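Local coordinates for secreted effector protein SifA (Salmonella typhimurium, PDB 3CXB), which is a secreted effector that binds the host protein PLEKHM2 and is required for endosomal tubulation and the formation of Salmonella-induced filaments in epithelial cells, at residues T230-C242 with I310-H322. Numbering follows the deposited sequence.
Sequences TQQNAFLETMAMC and IQKMAEEQLTTLH
Ile310 opens the contact with its CG1 at 4.5 Å from Cys242 SG, a loose apolar touch at the end of segment 230-242. One turn on, Met313 brings its terminal methyl to the same sulfur, CE to SG of Cys242 being 4.3 Å. That methyl also lies near Met241 SD, where the two thioether chains run past each other in opposite directions. Thr238 CG2 lies against the CA and CB of Ala314, although the position of that methyl is doubtful in the model.

Gln317 is a knob seated in a hole formed by Ala234, Glu237, Thr238 and Met241. Its chain bends at chi2 and crosses that of Glu237 at about a right angle; the amide end is less sure, because OE1 and Met241 CE are too close in the model. The CA-CB bond of Leu318 does not aim straight at the partner helix, but with CG anti to the backbone N (chi1 -172°) the chain end swings nearer and CD1 reaches Gln231 CA at 3.7 Å. Ala234 CB packs on Leu318 CA at 3.8 Å, and the CA atoms of Ala234 and Leu318 are 5.1 Å apart, the shortest of the three register pairs. Leu321 supplies a second knob, among Thr230, Asn233, Ala234 and Glu237: CD1 lies over the backbone of Ala234, while CB meets Thr230 CG2 at 3.6 Å. Thr230 turns its methyl to this interface and uses its hydroxyl to bond Ser227.

The short segments lean antiparallel, with axes 8.6 Å apart at closest approach and 133° between their directions. This is knobs-into-holes packing of helices 228-241 and 307-324, in the strand-free part of the chain after strand 174-177. Helix 197-220 packs beside both: Phe235, Thr238 and Met239 touch it from one segment and Glu315 from the other.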
loop_
_atom_site.group_PDB
_atom_site.type_symbol
_atom_site.label_atom_id
_atom_site.label_comp_id
_atom_site.label_asym_id
_atom_site.label_seq_id
_atom_site.Cartn_x
_atom_site.Cartn_y
_atom_site.Cartn_z
ATOM N N THR A 230 -7.337 -23.098 19.316
ATOM C CA THR A 230 -6.353 -22.837 18.271
ATOM C C THR A 230 -6.691 -21.500 17.634
ATOM O O THR A 230 -5.806 -20.701 17.318
ATOM C CB THR A 230 -6.388 -23.883 17.142
ATOM O OG1 THR A 230 -6.486 -25.201 17.694
ATOM C CG2 THR A 230 -5.111 -23.778 16.299
ATOM N N GLN A 231 -7.976 -21.243 17.460
ATOM C CA GLN A 231 -8.375 -19.993 16.858
ATOM C C GLN A 231 -7.839 -18.832 17.656
ATOM O O GLN A 231 -7.396 -17.837 17.082
ATOM C CB GLN A 231 -9.893 -19.904 16.747
ATOM C CG GLN A 231 -10.444 -20.831 15.678
ATOM C CD GLN A 231 -11.944 -20.800 15.593
ATOM O OE1 GLN A 231 -12.544 -19.733 15.434
ATOM N NE2 GLN A 231 -12.567 -21.975 15.693
ATOM N N GLN A 232 -7.862 -18.952 18.980
ATOM C CA GLN A 232 -7.369 -17.862 19.811
ATOM C C GLN A 232 -5.847 -17.878 19.869
ATOM O O GLN A 232 -5.205 -16.826 19.928
ATOM C CB GLN A 232 -7.960 -17.933 21.221
ATOM C CG GLN A 232 -7.795 -16.629 21.998
ATOM C CD GLN A 232 -8.491 -15.451 21.324
ATOM O OE1 GLN A 232 -8.451 -15.310 20.101
ATOM N NE2 GLN A 232 -9.122 -14.596 22.122
ATOM N N ASN A 233 -5.270 -19.073 19.842
ATOM C CA ASN A 233 -3.828 -19.182 19.871
ATOM C C ASN A 233 -3.254 -18.495 18.632
ATOM O O ASN A 233 -2.287 -17.743 18.726
ATOM C CB ASN A 233 -3.411 -20.654 19.934
ATOM C CG ASN A 233 -3.440 -21.215 21.361
ATOM O OD1 ASN A 233 -4.388 -20.984 22.123
ATOM N ND2 ASN A 233 -2.397 -21.960 21.723
ATOM N N ALA A 234 -3.867 -18.723 17.475
ATOM C CA ALA A 234 -3.387 -18.102 16.246
ATOM C C ALA A 234 -3.479 -16.586 16.371
ATOM O O ALA A 234 -2.514 -15.867 16.087
ATOM C CB ALA A 234 -4.211 -18.589 15.034
ATOM N N PHE A 235 -4.641 -16.098 16.796
ATOM C CA PHE A 235 -4.824 -14.662 16.961
ATOM C C PHE A 235 -3.778 -14.011 17.876
ATOM O O PHE A 235 -3.273 -12.930 17.577
ATOM C CB PHE A 235 -6.181 -14.330 17.549
ATOM C CG PHE A 235 -6.336 -12.871 17.850
ATOM C CD1 PHE A 235 -6.682 -11.976 16.839
ATOM C CD2 PHE A 235 -6.098 -12.379 19.137
ATOM C CE1 PHE A 235 -6.802 -10.613 17.103
ATOM C CE2 PHE A 235 -6.216 -11.005 19.409
ATOM C CZ PHE A 235 -6.567 -10.125 18.392
ATOM N N LEU A 236 -3.484 -14.644 19.007
ATOM C CA LEU A 236 -2.509 -14.098 19.942
ATOM C C LEU A 236 -1.084 -14.224 19.428
ATOM O O LEU A 236 -0.247 -13.347 19.682
ATOM C CB LEU A 236 -2.608 -14.811 21.297
ATOM C CG LEU A 236 -3.962 -14.765 22.011
ATOM C CD1 LEU A 236 -3.880 -15.630 23.256
ATOM C CD2 LEU A 236 -4.351 -13.345 22.366
ATOM N N GLU A 237 -0.823 -15.316 18.711
ATOM C CA GLU A 237 0.494 -15.601 18.164
ATOM C C GLU A 237 0.849 -14.609 17.060
ATOM O O GLU A 237 1.922 -14.003 17.083
ATOM C CB GLU A 237 0.528 -17.032 17.620
ATOM C CG GLU A 237 1.919 -17.614 17.468
ATOM C CD GLU A 237 2.206 -18.697 18.492
ATOM O OE1 GLU A 237 3.390 -19.075 18.641
ATOM O OE2 GLU A 237 1.250 -19.175 19.143
ATOM N N THR A 238 -0.048 -14.414 16.101
ATOM C CA THR A 238 0.262 -13.480 15.032
ATOM C C THR A 238 0.334 -12.062 15.595
ATOM O O THR A 238 1.170 -11.262 15.172
ATOM C CB THR A 238 -0.772 -13.521 13.889
ATOM O OG1 THR A 238 -1.863 -12.666 14.220
ATOM C CG2 THR A 238 -1.294 -14.937 13.674
ATOM N N MET A 239 -0.535 -11.736 16.544
ATOM C CA MET A 239 -0.487 -10.402 17.144
ATOM C C MET A 239 0.889 -10.224 17.778
ATOM O O MET A 239 1.497 -9.154 17.696
ATOM C CB MET A 239 -1.538 -10.252 18.240
ATOM C CG MET A 239 -2.944 -10.036 17.761
ATOM S SD MET A 239 -3.128 -8.407 17.084
ATOM C CE MET A 239 -3.683 -7.492 18.494
ATOM N N ALA A 240 1.383 -11.287 18.407
ATOM C CA ALA A 240 2.673 -11.214 19.062
ATOM C C ALA A 240 3.777 -10.989 18.059
ATOM O O ALA A 240 4.588 -10.091 18.232
ATOM C CB ALA A 240 2.937 -12.475 19.864
ATOM N N MET A 241 3.812 -11.795 17.009
ATOM C CA MET A 241 4.852 -11.641 16.006
ATOM C C MET A 241 4.894 -10.237 15.419
ATOM O O MET A 241 5.956 -9.745 15.061
ATOM C CB MET A 241 4.655 -12.657 14.890
ATOM C CG MET A 241 5.323 -13.977 15.147
ATOM S SD MET A 241 4.849 -15.207 13.915
ATOM C CE MET A 241 3.885 -16.324 14.966
ATOM N N CYS A 242 3.734 -9.598 15.316
ATOM C CA CYS A 242 3.657 -8.252 14.765
ATOM C C CYS A 242 4.001 -7.224 15.814
ATOM O O CYS A 242 4.058 -6.029 15.529
ATOM C CB CYS A 242 2.265 -7.984 14.215
ATOM S SG CYS A 242 1.865 -9.111 12.889
ATOM N N ILE A 310 -0.596 -9.366 6.340
ATOM C CA ILE A 310 -0.780 -9.775 7.723
ATOM C C ILE A 310 -1.927 -10.779 7.839
ATOM O O ILE A 310 -1.790 -11.823 8.485
ATOM C CB ILE A 310 -1.034 -8.555 8.648
ATOM C CG1 ILE A 310 0.287 -7.822 8.909
ATOM C CG2 ILE A 310 -1.569 -9.023 10.006
ATOM C CD1 ILE A 310 1.035 -7.407 7.673
ATOM N N GLN A 311 -3.047 -10.476 7.192
ATOM C CA GLN A 311 -4.187 -11.378 7.227
ATOM C C GLN A 311 -3.765 -12.767 6.777
ATOM O O GLN A 311 -4.227 -13.761 7.325
ATOM C CB GLN A 311 -5.303 -10.873 6.319
ATOM C CG GLN A 311 -6.617 -11.616 6.505
ATOM C CD GLN A 311 -7.724 -11.077 5.617
ATOM O OE1 GLN A 311 -7.681 -11.231 4.401
ATOM N NE2 GLN A 311 -8.713 -10.432 6.220
ATOM N N LYS A 312 -2.874 -12.838 5.790
ATOM C CA LYS A 312 -2.430 -14.131 5.281
ATOM C C LYS A 312 -1.593 -14.892 6.267
ATOM O O LYS A 312 -1.831 -16.079 6.477
ATOM C CB LYS A 312 -1.630 -13.991 3.984
ATOM C CG LYS A 312 -2.454 -13.575 2.782
ATOM C CD LYS A 312 -1.591 -13.470 1.528
ATOM C CE LYS A 312 -2.374 -12.895 0.346
ATOM N NZ LYS A 312 -1.553 -12.855 -0.900
ATOM N N MET A 313 -0.616 -14.224 6.876
ATOM C CA MET A 313 0.241 -14.916 7.825
ATOM C C MET A 313 -0.612 -15.407 8.991
ATOM O O MET A 313 -0.314 -16.428 9.623
ATOM C CB MET A 313 1.381 -14.015 8.292
ATOM C CG MET A 313 0.977 -12.837 9.105
ATOM S SD MET A 313 2.456 -11.895 9.577
ATOM C CE MET A 313 3.038 -12.833 10.970
ATOM N N ALA A 314 -1.696 -14.687 9.254
ATOM C CA ALA A 314 -2.608 -15.097 10.301
ATOM C C ALA A 314 -3.284 -16.391 9.839
ATOM O O ALA A 314 -3.385 -17.345 10.590
ATOM C CB ALA A 314 -3.660 -14.010 10.563
ATOM N N GLU A 315 -3.738 -16.426 8.599
ATOM C CA GLU A 315 -4.380 -17.619 8.086
ATOM C C GLU A 315 -3.408 -18.793 8.131
ATOM O O GLU A 315 -3.801 -19.923 8.404
ATOM C CB GLU A 315 -4.841 -17.381 6.643
ATOM C CG GLU A 315 -5.926 -16.337 6.556
ATOM C CD GLU A 315 -6.155 -15.830 5.156
ATOM O OE1 GLU A 315 -7.010 -14.942 5.003
ATOM O OE2 GLU A 315 -5.491 -16.302 4.209
ATOM N N GLU A 316 -2.135 -18.514 7.880
ATOM C CA GLU A 316 -1.138 -19.570 7.852
ATOM C C GLU A 316 -0.805 -20.026 9.245
ATOM O O GLU A 316 -0.372 -21.157 9.442
ATOM C CB GLU A 316 0.124 -19.095 7.128
ATOM C CG GLU A 316 -0.042 -18.857 5.633
ATOM C CD GLU A 316 1.222 -18.301 5.018
ATOM O OE1 GLU A 316 2.294 -18.906 5.236
ATOM O OE2 GLU A 316 1.156 -17.266 4.323
ATOM N N GLN A 317 -0.997 -19.141 10.214
ATOM C CA GLN A 317 -0.736 -19.494 11.600
ATOM C C GLN A 317 -1.798 -20.497 12.032
ATOM O O GLN A 317 -1.501 -21.562 12.572
ATOM C CB GLN A 317 -0.792 -18.256 12.507
ATOM C CG GLN A 317 0.565 -17.613 12.751
ATOM C CD GLN A 317 1.497 -18.515 13.540
ATOM O OE1 GLN A 317 2.724 -18.383 13.476
ATOM N NE2 GLN A 317 0.916 -19.438 14.299
ATOM N N LEU A 318 -3.047 -20.140 11.779
ATOM C CA LEU A 318 -4.159 -20.996 12.127
ATOM C C LEU A 318 -3.941 -22.399 11.563
ATOM O O LEU A 318 -4.048 -23.384 12.270
ATOM C CB LEU A 318 -5.456 -20.419 11.573
ATOM C CG LEU A 318 -6.687 -21.166 12.062
ATOM C CD1 LEU A 318 -6.880 -20.845 13.551
ATOM C CD2 LEU A 318 -7.916 -20.741 11.273
ATOM N N THR A 319 -3.607 -22.494 10.291
ATOM C CA THR A 319 -3.419 -23.802 9.696
ATOM C C THR A 319 -2.205 -24.525 10.241
ATOM O O THR A 319 -2.248 -25.731 10.487
ATOM C CB THR A 319 -3.304 -23.699 8.174
ATOM O OG1 THR A 319 -2.166 -22.894 7.834
ATOM C CG2 THR A 319 -4.582 -23.077 7.594
ATOM N N THR A 320 -1.119 -23.790 10.427
ATOM C CA THR A 320 0.110 -24.382 10.937
ATOM C C THR A 320 -0.085 -24.884 12.381
ATOM O O THR A 320 0.372 -25.971 12.755
ATOM C CB THR A 320 1.280 -23.358 10.842
ATOM O OG1 THR A 320 2.517 -24.009 11.145
ATOM C CG2 THR A 320 1.074 -22.211 11.807
ATOM N N LEU A 321 -0.779 -24.105 13.195
ATOM C CA LEU A 321 -1.012 -24.544 14.553
ATOM C C LEU A 321 -1.884 -25.793 14.522
ATOM O O LEU A 321 -1.546 -26.808 15.137
ATOM C CB LEU A 321 -1.696 -23.448 15.374
ATOM C CG LEU A 321 -0.809 -22.301 15.859
ATOM C CD1 LEU A 321 -1.657 -21.270 16.615
ATOM C CD2 LEU A 321 0.299 -22.864 16.756
ATOM N N HIS A 322 -2.997 -25.729 13.794
ATOM C CA HIS A 322 -3.909 -26.864 13.706
ATOM C C HIS A 322 -3.216 -28.170 13.333
ATOM O O HIS A 322 -3.402 -29.186 13.998
ATOM C CB HIS A 322 -5.017 -26.601 12.697
ATOM C CG HIS A 322 -6.055 -27.676 12.666
ATOM N ND1 HIS A 322 -7.030 -27.742 11.698
ATOM C CD2 HIS A 322 -6.280 -28.721 13.496
ATOM C CE1 HIS A 322 -7.812 -28.782 11.930
ATOM N NE2 HIS A 322 -7.378 -29.393 13.016
#